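Side-chain contact in peptidase S15/CocE/NonD (Thaumarchaeota archaeon SCGC AB-539-E09, PDB 4PF1), which is a serine peptidase of the alpha/beta hydrolase fold that probably acts as an aminopeptidase, removing residues from the amino end of peptides: residues Tyr210-Glu215 and Asn220-Trp225. Sequence-based numbering, arbitrary orientation.
Sequences YAYNQE and NEIKWW
Trp224 turns the edge of its six-membered ring toward the face of Tyr212, a T-shaped pair with centroids 5.7 Å apart and planes at 89°. The Tyr212 CB lies in turn at the edge of the Trp224 indole, in its plane, with CB 3.7 Å from Trp224 CE3. The backbone joining Lys223 to Trp224 meets the Tyr212 ring obliquely, and CG2 of Ile222 touches the ring at CE1. With chi1 at -169°, the Tyr212 ring swings away from its own backbone N and lies against the Lys223-Trp224 peptide. Its hydroxyl ends beside the edge of the Trp225 indole. Two waters bind that hydroxyl: one also accepts from Trp225 NE1, the other donates to Lys223 O.

Asn213 fixes the loop backbone. Its OD1 receives the N-H of Trp224 at 2.8 Å, in the carbonyl plane and nearly straight (171° at the hydrogen). A third water donates to both Asn213 O and Ile222 O and so bridges the two backbones. Farther along, ND2 of Asn220 donates to OE1 of Gln214 at 2.9 Å. This donor stands above the Gln214 carbonyl plane, and the two amide planes are well out of parallel. The bend of Gln214 at chi2 helps bring OE1 round to Asn220. Gln214 NE2 binds Pro68 O, and Lys109 NZ hydrogen-bonds both Gln214 O and Asn220 OD1.

Phe23 of the second subunit meets the Tyr212 ring, and Asn79 ND2 of that subunit hydrogen-bonds Lys223 O, placing this helix end and its loop at a subunit interface. Within the S15-family region of this alpha/beta hydrolase, the contact folds the loop after helix 204-215 back against the last turns of that helix, where Trp224 also packs on Leu208 and Pro209, before the chain enters helix 231-238.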
loop_
_atom_site.group_PDB
_atom_site.type_symbol
_atom_site.label_atom_id
_atom_site.label_comp_id
_atom_site.label_asym_id
_atom_site.label_seq_id
_atom_site.Cartn_x
_atom_site.Cartn_y
_atom_site.Cartn_z
ATOM N N TYR A 210 -6.769 14.561 26.168
ATOM C CA TYR A 210 -7.785 13.659 26.716
ATOM C C TYR A 210 -8.651 14.361 27.774
ATOM O O TYR A 210 -9.874 14.236 27.724
ATOM C CB TYR A 210 -7.134 12.394 27.297
ATOM C CG TYR A 210 -8.120 11.416 27.895
ATOM C CD1 TYR A 210 -8.409 11.432 29.258
ATOM C CD2 TYR A 210 -8.736 10.446 27.108
ATOM C CE1 TYR A 210 -9.312 10.532 29.815
ATOM C CE2 TYR A 210 -9.634 9.533 27.659
ATOM C CZ TYR A 210 -9.917 9.578 29.014
ATOM O OH TYR A 210 -10.793 8.682 29.567
ATOM N N ALA A 211 -8.027 15.090 28.728
ATOM C CA ALA A 211 -8.775 15.833 29.749
ATOM C C ALA A 211 -9.648 16.906 29.089
ATOM O O ALA A 211 -10.795 17.079 29.481
ATOM C CB ALA A 211 -7.822 16.465 30.756
ATOM N N TYR A 212 -9.130 17.559 28.030
ATOM C CA TYR A 212 -9.852 18.580 27.269
ATOM C C TYR A 212 -11.084 17.983 26.592
ATOM O O TYR A 212 -12.179 18.482 26.792
ATOM C CB TYR A 212 -8.920 19.211 26.216
ATOM C CG TYR A 212 -9.473 20.450 25.546
ATOM C CD1 TYR A 212 -10.267 20.356 24.406
ATOM C CD2 TYR A 212 -9.133 21.721 26.001
ATOM C CE1 TYR A 212 -10.747 21.496 23.761
ATOM C CE2 TYR A 212 -9.598 22.870 25.359
ATOM C CZ TYR A 212 -10.406 22.752 24.240
ATOM O OH TYR A 212 -10.872 23.881 23.609
ATOM N N ASN A 213 -10.898 16.911 25.793
ATOM C CA ASN A 213 -11.966 16.252 25.036
ATOM C C ASN A 213 -13.055 15.667 25.939
ATOM O O ASN A 213 -14.234 15.917 25.703
ATOM C CB ASN A 213 -11.380 15.151 24.124
ATOM C CG ASN A 213 -10.541 15.684 22.988
ATOM O OD1 ASN A 213 -10.697 16.823 22.551
ATOM N ND2 ASN A 213 -9.623 14.870 22.486
ATOM N N GLN A 214 -12.667 14.922 26.976
ATOM C CA GLN A 214 -13.612 14.276 27.891
ATOM C C GLN A 214 -14.236 15.241 28.918
ATOM O O GLN A 214 -15.255 14.888 29.522
ATOM C CB GLN A 214 -12.921 13.118 28.650
ATOM C CG GLN A 214 -12.452 11.954 27.763
ATOM C CD GLN A 214 -13.595 11.169 27.168
ATOM O OE1 GLN A 214 -13.806 11.168 25.957
ATOM N NE2 GLN A 214 -14.347 10.471 28.005
ATOM N N GLU A 215 -13.622 16.424 29.168
ATOM C CA GLU A 215 -14.141 17.296 30.234
ATOM C C GLU A 215 -14.522 18.730 29.823
ATOM O O GLU A 215 -15.058 19.455 30.670
ATOM C CB GLU A 215 -13.167 17.352 31.408
ATOM C CG GLU A 215 -12.903 15.992 32.022
ATOM C CD GLU A 215 -12.261 16.029 33.387
ATOM O OE1 GLU A 215 -11.625 17.053 33.724
ATOM O OE2 GLU A 215 -12.433 15.047 34.141
ATOM N N ASN A 220 -18.739 15.593 24.612
ATOM C CA ASN A 220 -17.537 15.764 23.772
ATOM C C ASN A 220 -17.847 16.609 22.504
ATOM O O ASN A 220 -17.547 16.194 21.380
ATOM C CB ASN A 220 -16.919 14.401 23.393
ATOM C CG ASN A 220 -16.175 13.716 24.518
ATOM O OD1 ASN A 220 -16.662 13.598 25.646
ATOM N ND2 ASN A 220 -14.998 13.194 24.213
ATOM N N GLU A 221 -18.466 17.782 22.701
ATOM C CA GLU A 221 -18.842 18.688 21.613
ATOM C C GLU A 221 -17.728 19.692 21.312
ATOM O O GLU A 221 -17.720 20.285 20.232
ATOM C CB GLU A 221 -20.140 19.425 21.950
ATOM C CG GLU A 221 -21.368 18.532 21.928
ATOM C CD GLU A 221 -22.646 19.206 22.385
ATOM O OE1 GLU A 221 -22.608 19.934 23.404
ATOM O OE2 GLU A 221 -23.697 18.974 21.745
ATOM N N ILE A 222 -16.812 19.906 22.278
ATOM C CA ILE A 222 -15.661 20.803 22.129
ATOM C C ILE A 222 -14.403 19.943 22.163
ATOM O O ILE A 222 -14.144 19.273 23.170
ATOM C CB ILE A 222 -15.655 21.930 23.205
ATOM C CG1 ILE A 222 -16.889 22.858 23.037
ATOM C CG2 ILE A 222 -14.335 22.729 23.154
ATOM C CD1 ILE A 222 -17.102 23.909 24.153
ATOM N N LYS A 223 -13.653 19.908 21.044
ATOM C CA LYS A 223 -12.483 19.046 20.939
ATOM C C LYS A 223 -11.181 19.819 20.719
ATOM O O LYS A 223 -11.180 20.905 20.129
ATOM C CB LYS A 223 -12.682 17.986 19.848
ATOM C CG LYS A 223 -13.626 16.871 20.287
ATOM C CD LYS A 223 -13.780 15.789 19.240
ATOM C CE LYS A 223 -14.929 14.868 19.575
ATOM N NZ LYS A 223 -15.013 13.721 18.634
ATOM N N TRP A 224 -10.076 19.249 21.241
ATOM C CA TRP A 224 -8.714 19.790 21.208
ATOM C C TRP A 224 -8.330 20.267 19.809
ATOM O O TRP A 224 -8.419 19.503 18.845
ATOM C CB TRP A 224 -7.722 18.727 21.713
ATOM C CG TRP A 224 -6.283 19.159 21.724
ATOM C CD1 TRP A 224 -5.379 19.025 20.710
ATOM C CD2 TRP A 224 -5.563 19.709 22.835
ATOM N NE1 TRP A 224 -4.150 19.496 21.107
ATOM C CE2 TRP A 224 -4.231 19.912 22.411
ATOM C CE3 TRP A 224 -5.912 20.049 24.154
ATOM C CZ2 TRP A 224 -3.251 20.448 23.255
ATOM C CZ3 TRP A 224 -4.938 20.570 24.992
ATOM C CH2 TRP A 224 -3.631 20.781 24.538
ATOM N N TRP A 225 -7.935 21.542 19.699
ATOM C CA TRP A 225 -7.527 22.114 18.422
ATOM C C TRP A 225 -6.001 22.045 18.272
ATOM O O TRP A 225 -5.283 21.939 19.270
ATOM C CB TRP A 225 -8.056 23.555 18.247
ATOM C CG TRP A 225 -7.670 24.507 19.341
ATOM C CD1 TRP A 225 -8.415 24.850 20.429
ATOM C CD2 TRP A 225 -6.458 25.272 19.425
ATOM N NE1 TRP A 225 -7.735 25.763 21.202
ATOM C CE2 TRP A 225 -6.529 26.039 20.608
ATOM C CE3 TRP A 225 -5.309 25.374 18.619
ATOM C CZ2 TRP A 225 -5.500 26.902 21.005
ATOM C CZ3 TRP A 225 -4.289 26.227 19.014
ATOM C CH2 TRP A 225 -4.392 26.984 20.190
HETATM O O HOH W 1 -9.313 26.125 23.571
HETATM O O HOH W 2 -11.630 23.583 21.005
HETATM O O HOH W 3 -15.572 18.210 25.176
#